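Local coordinates for putative methylase (Clostridium difficile, PDB 3LDU), which probably methylates guanine bases of ribosomal RNA, as relatives with THUMP and Rossmann-like methyltransferase domains do, and binds GTP in this crystal form, at residues A164-G169 with P178-L183; T182-L187 with G207-E212; T191-G196 with F258-Y263; A213-I218 with A280-Y285. All blocks are in the same frame, centred on the assembly; numbering follows the deposited sequence.

Contacts 1, 2 and 4 run along helices 181-189 and 208-217 of the methyltransferase domain, and contact 3 joins the 191-196 loop to strand 260-264. Contacts 1 and 2 share T182 and L183, lie about 8 Å apart between centres and both touch the gamma-phosphate of GTP; the R168 NE to E212 OE2 salt bridge (2.9 Å) ties them. Helix 208-217 links contacts 2 and 4, centres about 11 Å apart. Contact 3 lies about 10 Å from contact 4, centre to centre, and I260 N approaches Y285 O at 2.8 Å, a probable hydrogen bond. The I260 and V282 side chains lie about 12 and 13 Å from GTP, although Y263, ending 258-263, lines its pocket.

Contact 1 (A164-G169 with P178-L183); sequences ALHKRG and PIRETL. With GTP (guanosine-5'-triphosphate), chain B.
H166 reaches across to the start of helix 181-189 and meets R180, E181 and T182. Its CB rests 3.8 Å from T182 CG2. With chi1 at 73°, CG sits between the backbone N and the carbonyl carbon, and R180 CG lies over one ring face. ND1 donates to E181 OE1 at 3.1 Å, the oxygen lying near the ring plane while the nitrogen stands above the carboxylate plane. On the far rim, CD2 comes 3.1 Å from R180 NH2, with the guanidinium plane turned 50° from the ring; NE2 lies near the same nitrogen, at too poor an angle to bond. R180 extends to a salt bridge with E60, while R171 also pairs with E181 OE1, giving that oxygen two donors. A water bridges R168 N and E181 OE2, donating to the latter at 2.6 Å. The R168 guanidinium lays one face over E181 CB, 3.6 Å from its NE, on its way to E212. Just before R180 in the same segment, I179 N donates to GTP O2G at 2.7 Å. The result is a histidine-carboxylate hydrogen bond joining the loop after strand 153-159 to a helix start, N-capped by R180, beside the GTP phosphate site.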
# COMPACT_ATOMS: atom_id res chain seq x y z
N ALA A 164 0.44 4.89 8.48
CA ALA A 164 0.62 3.97 7.35
C ALA A 164 -0.05 4.49 6.08
O ALA A 164 -1.17 5.01 6.13
CB ALA A 164 0.10 2.58 7.70
N LEU A 165 0.62 4.35 4.94
CA LEU A 165 0.15 4.92 3.68
C LEU A 165 -1.22 4.41 3.25
O LEU A 165 -1.96 5.12 2.55
CB LEU A 165 1.18 4.68 2.56
CG LEU A 165 2.28 5.72 2.41
CD1 LEU A 165 3.11 5.42 1.17
CD2 LEU A 165 1.68 7.14 2.35
N HIS A 166 -1.58 3.19 3.64
CA HIS A 166 -2.87 2.65 3.21
C HIS A 166 -4.02 3.49 3.75
O HIS A 166 -5.14 3.43 3.23
CB HIS A 166 -3.03 1.17 3.59
CG HIS A 166 -3.26 0.93 5.05
ND1 HIS A 166 -4.51 0.90 5.61
CD2 HIS A 166 -2.38 0.68 6.06
CE1 HIS A 166 -4.41 0.66 6.91
NE2 HIS A 166 -3.13 0.53 7.21
N LYS A 167 -3.75 4.30 4.78
CA LYS A 167 -4.77 5.18 5.30
C LYS A 167 -4.77 6.45 4.46
O LYS A 167 -4.04 7.41 4.77
CB LYS A 167 -4.51 5.48 6.78
CG LYS A 167 -4.39 4.23 7.63
CD LYS A 167 -4.23 4.53 9.10
CE LYS A 167 -4.25 3.24 9.90
NZ LYS A 167 -4.40 3.50 11.37
N ARG A 168 -5.55 6.45 3.38
CA ARG A 168 -5.64 7.63 2.51
C ARG A 168 -6.41 8.74 3.20
O ARG A 168 -6.21 9.92 2.91
CB ARG A 168 -6.33 7.30 1.17
CG ARG A 168 -5.45 6.75 0.05
CD ARG A 168 -5.12 5.34 0.33
NE ARG A 168 -4.86 4.50 -0.84
CZ ARG A 168 -3.67 4.00 -1.16
NH1 ARG A 168 -3.55 3.20 -2.21
NH2 ARG A 168 -2.60 4.31 -0.43
N GLY A 169 -7.28 8.36 4.12
CA GLY A 169 -8.13 9.32 4.82
C GLY A 169 -9.61 9.08 4.61
O GLY A 169 -10.44 9.72 5.25
N PRO A 178 -12.49 -4.72 5.75
CA PRO A 178 -12.20 -4.17 4.43
C PRO A 178 -10.84 -4.65 3.96
O PRO A 178 -9.93 -4.79 4.78
CB PRO A 178 -12.15 -2.65 4.69
CG PRO A 178 -12.70 -2.46 6.10
CD PRO A 178 -12.33 -3.72 6.81
N ILE A 179 -10.71 -4.89 2.66
CA ILE A 179 -9.41 -5.17 2.07
C ILE A 179 -8.51 -3.95 2.27
O ILE A 179 -8.98 -2.83 2.30
CB ILE A 179 -9.56 -5.50 0.56
CG1 ILE A 179 -8.23 -5.92 -0.06
CG2 ILE A 179 -10.15 -4.32 -0.22
CD1 ILE A 179 -8.41 -6.47 -1.46
N ARG A 180 -7.21 -4.17 2.42
CA ARG A 180 -6.28 -3.06 2.59
C ARG A 180 -6.23 -2.20 1.32
O ARG A 180 -6.24 -2.74 0.21
CB ARG A 180 -4.89 -3.62 2.90
CG ARG A 180 -3.96 -2.65 3.55
CD ARG A 180 -2.70 -3.39 3.98
NE ARG A 180 -1.84 -2.58 4.83
CZ ARG A 180 -1.77 -2.69 6.16
NH1 ARG A 180 -2.52 -3.59 6.79
NH2 ARG A 180 -0.95 -1.91 6.85
N GLU A 181 -6.17 -0.87 1.47
CA GLU A 181 -6.19 0.04 0.32
C GLU A 181 -5.03 -0.21 -0.67
O GLU A 181 -5.19 -0.11 -1.89
CB GLU A 181 -6.17 1.51 0.78
CG GLU A 181 -7.42 1.96 1.52
CD GLU A 181 -7.36 1.73 3.03
OE1 GLU A 181 -6.71 0.76 3.48
OE2 GLU A 181 -7.96 2.55 3.77
N THR A 182 -3.84 -0.49 -0.13
CA THR A 182 -2.66 -0.73 -0.97
C THR A 182 -2.83 -2.02 -1.78
O THR A 182 -2.49 -2.08 -2.96
CB THR A 182 -1.40 -0.87 -0.13
OG1 THR A 182 -1.67 -1.73 0.98
CG2 THR A 182 -0.98 0.52 0.40
N LEU A 183 -3.35 -3.06 -1.13
CA LEU A 183 -3.63 -4.32 -1.83
C LEU A 183 -4.65 -4.09 -2.94
O LEU A 183 -4.47 -4.56 -4.06
CB LEU A 183 -4.12 -5.36 -0.84
CG LEU A 183 -4.51 -6.72 -1.42
CD1 LEU A 183 -3.34 -7.33 -2.16
CD2 LEU A 183 -4.96 -7.65 -0.31
PG GTP B . -13.92 -4.03 0.90
O1G GTP B . -14.29 -3.67 -0.52
O2G GTP B . -12.50 -3.61 1.14
O3G GTP B . -14.78 -3.30 1.89
O3B GTP B . -14.08 -5.63 1.08
PB GTP B . -15.29 -6.23 1.96
O1B GTP B . -14.75 -6.56 3.33
O2B GTP B . -16.41 -5.24 2.10
O3A GTP B . -15.84 -7.60 1.29
PA GTP B . -16.09 -8.83 2.31
O1A GTP B . -16.84 -8.31 3.52
O2A GTP B . -14.78 -9.45 2.74
O5' GTP B . -17.04 -9.90 1.58
C5' GTP B . -17.55 -9.53 0.35
C4' GTP B . -18.89 -8.82 0.58
O4' GTP B . -19.82 -9.54 -0.17
C3' GTP B . -19.42 -8.80 2.01
O3' GTP B . -19.61 -7.45 2.38
C2' GTP B . -20.78 -9.49 1.97
O2' GTP B . -21.81 -8.74 2.57
C1' GTP B . -21.07 -9.52 0.49
N9 GTP B . -21.82 -10.68 -0.01
C8 GTP B . -21.92 -11.96 0.46
N7 GTP B . -22.73 -12.64 -0.39
C5 GTP B . -23.15 -11.80 -1.38
C6 GTP B . -23.97 -11.96 -2.48
O6 GTP B . -24.51 -13.04 -2.74
N1 GTP B . -24.18 -10.86 -3.30
C2 GTP B . -23.59 -9.64 -3.03
N2 GTP B . -23.81 -8.63 -3.86
N3 GTP B . -22.77 -9.47 -1.92
C4 GTP B . -22.57 -10.55 -1.13
O HOH W 1 -8.32 5.04 3.12

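Contact 2 (T182-L187 with G207-E212); sequences TLAAGL and GTILIE. With GTP (guanosine-5'-triphosphate), chain B.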
# COMPACT_ATOMS: atom_id res chain seq x y z
N THR A 182 -3.84 -0.49 -0.13
CA THR A 182 -2.66 -0.73 -0.97
C THR A 182 -2.83 -2.02 -1.78
O THR A 182 -2.49 -2.08 -2.96
CB THR A 182 -1.40 -0.87 -0.13
OG1 THR A 182 -1.67 -1.73 0.98
CG2 THR A 182 -0.98 0.52 0.40
N LEU A 183 -3.35 -3.06 -1.13
CA LEU A 183 -3.63 -4.32 -1.83
C LEU A 183 -4.65 -4.09 -2.94
O LEU A 183 -4.47 -4.56 -4.06
CB LEU A 183 -4.12 -5.36 -0.84
CG LEU A 183 -4.51 -6.72 -1.42
CD1 LEU A 183 -3.34 -7.33 -2.16
CD2 LEU A 183 -4.96 -7.65 -0.31
N ALA A 184 -5.72 -3.36 -2.62
CA ALA A 184 -6.75 -3.06 -3.61
C ALA A 184 -6.18 -2.34 -4.83
O ALA A 184 -6.49 -2.68 -5.95
CB ALA A 184 -7.89 -2.23 -2.97
N ALA A 185 -5.35 -1.33 -4.61
CA ALA A 185 -4.72 -0.68 -5.76
C ALA A 185 -3.89 -1.66 -6.57
O ALA A 185 -3.88 -1.61 -7.80
CB ALA A 185 -3.84 0.50 -5.29
N GLY A 186 -3.19 -2.56 -5.89
CA GLY A 186 -2.38 -3.55 -6.58
C GLY A 186 -3.23 -4.49 -7.43
O GLY A 186 -2.83 -4.89 -8.51
N LEU A 187 -4.40 -4.84 -6.92
CA LEU A 187 -5.33 -5.68 -7.69
C LEU A 187 -5.70 -4.98 -9.00
O LEU A 187 -5.64 -5.59 -10.06
CB LEU A 187 -6.58 -5.96 -6.86
CG LEU A 187 -6.71 -7.26 -6.08
CD1 LEU A 187 -5.39 -7.84 -5.58
CD2 LEU A 187 -7.76 -7.14 -4.96
N GLY A 207 -16.42 -0.55 -0.29
CA GLY A 207 -16.16 0.09 -1.56
C GLY A 207 -14.71 0.36 -1.92
O GLY A 207 -14.43 1.08 -2.88
N THR A 208 -13.80 -0.24 -1.16
CA THR A 208 -12.37 0.07 -1.27
C THR A 208 -11.81 -0.17 -2.67
O THR A 208 -11.09 0.66 -3.21
CB THR A 208 -11.58 -0.79 -0.28
OG1 THR A 208 -12.05 -0.53 1.05
CG2 THR A 208 -10.09 -0.47 -0.35
N ILE A 209 -12.15 -1.32 -3.26
CA ILE A 209 -11.63 -1.65 -4.58
C ILE A 209 -12.06 -0.60 -5.59
O ILE A 209 -11.25 -0.15 -6.40
CB ILE A 209 -12.07 -3.06 -5.01
CG1 ILE A 209 -11.29 -4.09 -4.17
CG2 ILE A 209 -11.82 -3.29 -6.50
CD1 ILE A 209 -11.69 -5.53 -4.45
N LEU A 210 -13.34 -0.21 -5.56
CA LEU A 210 -13.85 0.77 -6.52
C LEU A 210 -13.33 2.18 -6.27
O LEU A 210 -13.03 2.91 -7.21
CB LEU A 210 -15.37 0.78 -6.52
CG LEU A 210 -15.96 -0.53 -7.01
CD1 LEU A 210 -17.48 -0.54 -6.81
CD2 LEU A 210 -15.57 -0.71 -8.46
N ILE A 211 -13.24 2.58 -5.01
CA ILE A 211 -12.62 3.86 -4.69
C ILE A 211 -11.18 3.92 -5.22
O ILE A 211 -10.78 4.90 -5.87
CB ILE A 211 -12.71 4.17 -3.17
CG1 ILE A 211 -14.18 4.35 -2.79
CG2 ILE A 211 -11.90 5.43 -2.81
CD1 ILE A 211 -14.47 4.30 -1.29
N GLU A 212 -10.39 2.88 -4.97
CA GLU A 212 -9.04 2.86 -5.52
C GLU A 212 -9.01 2.91 -7.04
O GLU A 212 -8.18 3.62 -7.63
CB GLU A 212 -8.22 1.68 -4.99
CG GLU A 212 -8.01 1.73 -3.50
CD GLU A 212 -7.00 2.82 -3.09
OE1 GLU A 212 -5.97 2.99 -3.78
OE2 GLU A 212 -7.25 3.50 -2.09
PG GTP B . -13.92 -4.03 0.90
O1G GTP B . -14.29 -3.67 -0.52
O2G GTP B . -12.50 -3.61 1.14
O3G GTP B . -14.78 -3.30 1.89
O3B GTP B . -14.08 -5.63 1.08
PB GTP B . -15.29 -6.23 1.96
O1B GTP B . -14.75 -6.56 3.33
O2B GTP B . -16.41 -5.24 2.10
O3A GTP B . -15.84 -7.60 1.29
PA GTP B . -16.09 -8.83 2.31
O1A GTP B . -16.84 -8.31 3.52
O2A GTP B . -14.78 -9.45 2.74
O5' GTP B . -17.04 -9.90 1.58
C5' GTP B . -17.55 -9.53 0.35
C4' GTP B . -18.89 -8.82 0.58
O4' GTP B . -19.82 -9.54 -0.17
C3' GTP B . -19.42 -8.80 2.01
O3' GTP B . -19.61 -7.45 2.38
C2' GTP B . -20.78 -9.49 1.97
O2' GTP B . -21.81 -8.74 2.57
C1' GTP B . -21.07 -9.52 0.49
N9 GTP B . -21.82 -10.68 -0.01
C8 GTP B . -21.92 -11.96 0.46
N7 GTP B . -22.73 -12.64 -0.39
C5 GTP B . -23.15 -11.80 -1.38
C6 GTP B . -23.97 -11.96 -2.48
O6 GTP B . -24.51 -13.04 -2.74
N1 GTP B . -24.18 -10.86 -3.30
C2 GTP B . -23.59 -9.64 -3.03
N2 GTP B . -23.81 -8.63 -3.86
N3 GTP B . -22.77 -9.47 -1.92
C4 GTP B . -22.57 -10.55 -1.13
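Two helices of the Rossmann-like methyltransferase domain, 181-189 and 208-217, pack here through A184 and A185 against T208, I209 and E212, next to the GTP pocket. Their local axes approach to 8.6 Å and cross at -64°, with the small side chains of A184 and A185 at the crossing. A184 is the centre of the contact: its CB points into the facing helix and touches three side chains one turn apart or adjacent, T208 CG2 at 3.8 Å, E212 CG at 4.0 Å and I209 CG1 at 4.1 Å. Further along, L187 CD2 meets I209 CD1, extending the apolar seam toward I188 and I179.

E212 runs the polar flank. Its chain bends at chi2 (-73°), which brings OE1 within 3.6 Å of A185 CB while the carboxylate is turned toward partners beyond the two helices. OE2 is buried and doubly held, by the salt bridge to R168 and by the hydroxyl of Y170, so the charge is probably well compensated.

T208 splits its two branches between packing and ligand. The methyl CG2 stands anti to the backbone N and faces A184, whereas OG1, beside that N (chi1 -59°), turns to the nucleotide. G207 is the N-cap, and the gamma-phosphate lies close to this helix start. There the hydroxyl T208 OG1 donates to GTP O2G at 3.1 Å.

Contact 3 (T191-G196 with F258-Y263); sequences TPWKAG and FKIYGY. With FMT (formic acid), chain D.
A195, on the loop after helix 181-189, covers one face of F258, just before strand 260-264, while W193 meets the rim of F258 and I260, the first strand residue. The most definite bump is the methyl of A195: its CB lies 3.9 Å from the F258 ring centroid and only 19° off the normal, a CH-pi contact displaced slightly toward the CD2-CE2 side. F258 can offer that face because chi1, at 61°, folds the ring back over the loop. The backbone of G196 closes the base of the ring, its N standing 3.8 Å from F258 CB.

W193 supplies the larger bulge. Its CG is anti to the backbone N (chi1 178°), and the indole reaches inward with its six-membered ring foremost. At the outer rim CH2 meets F258 CE1 at 4.4 Å, the phenyl carbon lying near the indole plane. Beside it, CZ2 comes 3.8 Å from I260 CG2, and this methyl fits into the corner between indole and phenyl ring. NE1 is satisfied by R197 O, and F304 meets the indole edge-to-face; together these fix how the indole is turned.

Nearer the surface, K259 N donates to O2 of a bound formic acid at 2.8 Å, a nearly straight bond to a molecule probably from the crystallisation liquor. I260 also packs on L199, L210 and A213. The contact is partly buried packing at the margin of the core, buried at W193 and I260, where two neighbouring parallel strands, 199-201 and 260-264, enter the alpha/beta sheet of a Rossmann-like methyltransferase domain.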
# COMPACT_ATOMS: atom_id res chain seq x y z
N THR A 191 -4.67 -5.84 -13.48
CA THR A 191 -5.62 -6.02 -14.58
C THR A 191 -5.40 -4.99 -15.67
O THR A 191 -4.69 -3.99 -15.47
CB THR A 191 -7.08 -5.86 -14.09
OG1 THR A 191 -7.38 -4.46 -13.96
CG2 THR A 191 -7.29 -6.60 -12.77
N PRO A 192 -6.01 -5.21 -16.84
CA PRO A 192 -5.91 -4.23 -17.93
C PRO A 192 -6.96 -3.13 -17.85
O PRO A 192 -7.09 -2.37 -18.80
CB PRO A 192 -6.15 -5.08 -19.19
CG PRO A 192 -6.24 -6.51 -18.72
CD PRO A 192 -6.61 -6.48 -17.29
N TRP A 193 -7.69 -3.04 -16.75
CA TRP A 193 -8.76 -2.05 -16.67
C TRP A 193 -8.23 -0.63 -16.83
O TRP A 193 -7.18 -0.28 -16.28
CB TRP A 193 -9.54 -2.15 -15.35
CG TRP A 193 -10.62 -1.09 -15.25
CD1 TRP A 193 -11.86 -1.13 -15.82
CD2 TRP A 193 -10.52 0.18 -14.58
NE1 TRP A 193 -12.55 0.03 -15.55
CE2 TRP A 193 -11.75 0.85 -14.79
CE3 TRP A 193 -9.52 0.82 -13.84
CZ2 TRP A 193 -12.01 2.12 -14.26
CZ3 TRP A 193 -9.78 2.08 -13.32
CH2 TRP A 193 -11.01 2.72 -13.54
N LYS A 194 -8.99 0.19 -17.56
CA LYS A 194 -8.68 1.61 -17.73
C LYS A 194 -9.98 2.40 -17.61
O LYS A 194 -11.03 1.89 -17.95
CB LYS A 194 -8.07 1.87 -19.11
CG LYS A 194 -6.56 1.97 -19.14
CD LYS A 194 -5.89 0.61 -19.15
CE LYS A 194 -4.37 0.73 -19.22
NZ LYS A 194 -3.70 -0.58 -19.44
N ALA A 195 -9.91 3.64 -17.14
CA ALA A 195 -11.09 4.50 -17.07
C ALA A 195 -11.84 4.52 -18.40
O ALA A 195 -11.24 4.69 -19.45
CB ALA A 195 -10.68 5.93 -16.65
N GLY A 196 -13.16 4.35 -18.35
CA GLY A 196 -13.95 4.27 -19.56
C GLY A 196 -14.44 2.86 -19.85
O GLY A 196 -15.48 2.68 -20.50
N PHE A 258 -16.67 8.89 -16.38
CA PHE A 258 -16.93 7.46 -16.45
C PHE A 258 -17.66 7.05 -15.19
O PHE A 258 -17.75 7.82 -14.24
CB PHE A 258 -15.62 6.66 -16.61
CG PHE A 258 -14.64 6.84 -15.47
CD1 PHE A 258 -14.62 5.96 -14.40
CD2 PHE A 258 -13.74 7.90 -15.47
CE1 PHE A 258 -13.72 6.12 -13.35
CE2 PHE A 258 -12.84 8.07 -14.43
CZ PHE A 258 -12.83 7.18 -13.37
N LYS A 259 -18.19 5.84 -15.20
CA LYS A 259 -18.91 5.30 -14.06
C LYS A 259 -18.48 3.86 -13.86
O LYS A 259 -18.36 3.10 -14.82
CB LYS A 259 -20.42 5.34 -14.33
CG LYS A 259 -21.27 5.68 -13.12
CD LYS A 259 -21.42 7.19 -12.98
CE LYS A 259 -22.66 7.56 -12.18
NZ LYS A 259 -22.68 9.02 -11.88
N ILE A 260 -18.25 3.49 -12.61
CA ILE A 260 -18.04 2.09 -12.26
C ILE A 260 -19.04 1.75 -11.15
O ILE A 260 -19.62 2.66 -10.54
CB ILE A 260 -16.57 1.81 -11.85
CG1 ILE A 260 -16.21 2.60 -10.59
CG2 ILE A 260 -15.64 2.20 -12.98
CD1 ILE A 260 -14.73 2.54 -10.21
N TYR A 261 -19.28 0.46 -10.93
CA TYR A 261 -20.43 0.04 -10.14
C TYR A 261 -20.10 -0.95 -9.05
O TYR A 261 -19.33 -1.88 -9.27
CB TYR A 261 -21.46 -0.62 -11.07
CG TYR A 261 -21.98 0.32 -12.11
CD1 TYR A 261 -23.18 0.99 -11.93
CD2 TYR A 261 -21.26 0.56 -13.28
CE1 TYR A 261 -23.67 1.87 -12.89
CE2 TYR A 261 -21.74 1.44 -14.24
CZ TYR A 261 -22.94 2.09 -14.04
OH TYR A 261 -23.41 2.97 -14.99
N GLY A 262 -20.72 -0.77 -7.88
CA GLY A 262 -20.58 -1.73 -6.80
C GLY A 262 -21.94 -2.23 -6.36
O GLY A 262 -22.91 -1.46 -6.35
N TYR A 263 -22.01 -3.51 -6.01
CA TYR A 263 -23.20 -4.09 -5.38
C TYR A 263 -22.80 -4.86 -4.13
O TYR A 263 -21.70 -5.41 -4.06
CB TYR A 263 -23.92 -5.05 -6.34
CG TYR A 263 -24.33 -4.38 -7.62
CD1 TYR A 263 -25.51 -3.66 -7.70
CD2 TYR A 263 -23.51 -4.45 -8.74
CE1 TYR A 263 -25.87 -3.03 -8.85
CE2 TYR A 263 -23.87 -3.82 -9.91
CZ TYR A 263 -25.06 -3.11 -9.96
OH TYR A 263 -25.43 -2.47 -11.12
C FMT D . -18.90 3.97 -18.23
O1 FMT D . -18.89 2.82 -18.66
O2 FMT D . -17.92 4.52 -17.71

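Contact 4 (A213-I218 with A280-Y285); sequences AAMIGI and AGVDEY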
# COMPACT_ATOMS: atom_id res chain seq x y z
N ALA A 213 -9.94 2.19 -7.68
CA ALA A 213 -9.98 2.22 -9.13
C ALA A 213 -10.38 3.59 -9.66
O ALA A 213 -9.81 4.07 -10.64
CB ALA A 213 -10.93 1.13 -9.67
N ALA A 214 -11.37 4.23 -9.03
CA ALA A 214 -11.79 5.56 -9.44
C ALA A 214 -10.61 6.53 -9.31
O ALA A 214 -10.38 7.34 -10.21
CB ALA A 214 -12.97 6.06 -8.59
N MSE A 215 -9.86 6.46 -8.21
CA MSE A 215 -8.73 7.40 -8.04
C MSE A 215 -7.64 7.19 -9.09
O MSE A 215 -7.07 8.14 -9.62
CB MSE A 215 -8.18 7.34 -6.62
CG MSE A 215 -9.19 7.79 -5.58
SE MSE A 215 -8.34 7.54 -3.83
CE MSE A 215 -6.91 8.81 -4.05
N ILE A 216 -7.36 5.93 -9.42
CA ILE A 216 -6.47 5.63 -10.52
C ILE A 216 -7.01 6.22 -11.83
O ILE A 216 -6.27 6.87 -12.57
CB ILE A 216 -6.24 4.10 -10.65
CG1 ILE A 216 -5.42 3.60 -9.46
CG2 ILE A 216 -5.55 3.75 -11.96
CD1 ILE A 216 -5.45 2.10 -9.28
N GLY A 217 -8.30 6.01 -12.09
CA GLY A 217 -8.94 6.50 -13.29
C GLY A 217 -8.90 8.01 -13.53
O GLY A 217 -8.79 8.44 -14.67
N ILE A 218 -9.02 8.80 -12.47
CA ILE A 218 -8.94 10.26 -12.63
C ILE A 218 -7.56 10.80 -12.26
O ILE A 218 -7.36 12.00 -12.18
CB ILE A 218 -10.03 11.00 -11.82
CG1 ILE A 218 -9.90 10.71 -10.33
CG2 ILE A 218 -11.41 10.61 -12.33
CD1 ILE A 218 -10.78 11.61 -9.46
N ALA A 280 -13.44 10.51 -0.29
CA ALA A 280 -12.31 10.33 -1.18
C ALA A 280 -12.36 11.31 -2.34
O ALA A 280 -11.35 11.55 -3.00
CB ALA A 280 -12.27 8.90 -1.71
N GLY A 281 -13.54 11.85 -2.61
CA GLY A 281 -13.71 12.77 -3.71
C GLY A 281 -13.97 12.09 -5.05
O GLY A 281 -13.78 12.68 -6.11
N VAL A 282 -14.41 10.84 -5.02
CA VAL A 282 -14.69 10.14 -6.28
C VAL A 282 -16.14 9.68 -6.41
O VAL A 282 -16.45 8.83 -7.23
CB VAL A 282 -13.74 8.94 -6.51
CG1 VAL A 282 -12.33 9.45 -6.72
CG2 VAL A 282 -13.79 7.97 -5.34
N ASP A 283 -17.01 10.26 -5.59
CA ASP A 283 -18.44 9.92 -5.60
C ASP A 283 -19.12 10.06 -6.96
O ASP A 283 -20.11 9.37 -7.23
CB ASP A 283 -19.21 10.75 -4.55
CG ASP A 283 -18.90 12.23 -4.62
OD1 ASP A 283 -17.75 12.62 -4.35
OD2 ASP A 283 -19.82 13.00 -4.95
N GLU A 284 -18.60 10.94 -7.82
CA GLU A 284 -19.23 11.14 -9.12
C GLU A 284 -18.91 10.02 -10.11
O GLU A 284 -19.50 9.93 -11.18
CB GLU A 284 -18.82 12.49 -9.72
CG GLU A 284 -19.37 13.70 -8.97
CD GLU A 284 -20.87 13.88 -9.15
OE1 GLU A 284 -21.44 13.23 -10.05
OE2 GLU A 284 -21.48 14.68 -8.40
N TYR A 285 -17.98 9.14 -9.74
CA TYR A 285 -17.51 8.12 -10.68
C TYR A 285 -17.96 6.73 -10.29
O TYR A 285 -17.71 5.78 -11.02
CB TYR A 285 -15.98 8.15 -10.80
CG TYR A 285 -15.46 9.51 -11.22
CD1 TYR A 285 -15.32 9.84 -12.56
CD2 TYR A 285 -15.14 10.47 -10.26
CE1 TYR A 285 -14.87 11.09 -12.94
CE2 TYR A 285 -14.69 11.72 -10.64
CZ TYR A 285 -14.55 12.02 -11.98
OH TYR A 285 -14.09 13.26 -12.35
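A214 and M215 in the last turn of helix 208-217, and I218 just after it, meet V282 and Y285 of the turn that follows helix 267-280. At the point of nearest backbone approach, A214 and V282 set their CB atoms 3.6 Å apart, the shortness of the alanine letting the valine branch point come close. V282 then divides its methyls: CG1 touches both CG of M215, a selenomethionine here, (3.7 Å) and I218 CD1 (3.8 Å), while CG2 stays on the A214 side and leans toward I211 one turn earlier.

I218 makes the second half of the interface. Its chi1 of 61° directs the CG1 arm, and with it CD1, to V282, leaving CG2 to sit over one face of the Y285 ring. That methyl is 3.7 Å from the ring centroid and 21° off its normal, a CH-pi contact displaced toward CE1 and CZ, each 3.5 Å away. A single isoleucine thus spans both partners with two different branches.

The next shell sets these groups in place. G281, with positive phi, is the C-prime residue of a Schellman motif that ends helix 267-280 directly before V282, whose side chain points toward helix 208-217. The bond from Y285 N to V282 O keeps the two contact residues of the turn together. Beyond, the Y285 ring meets that of F258, and I218 touches F258 as well. The contact therefore packs the end of helix 208-217 against the link from helix 267-280 into strand 286-290, the outermost strand on this side of the sheet, next to strand 260-264.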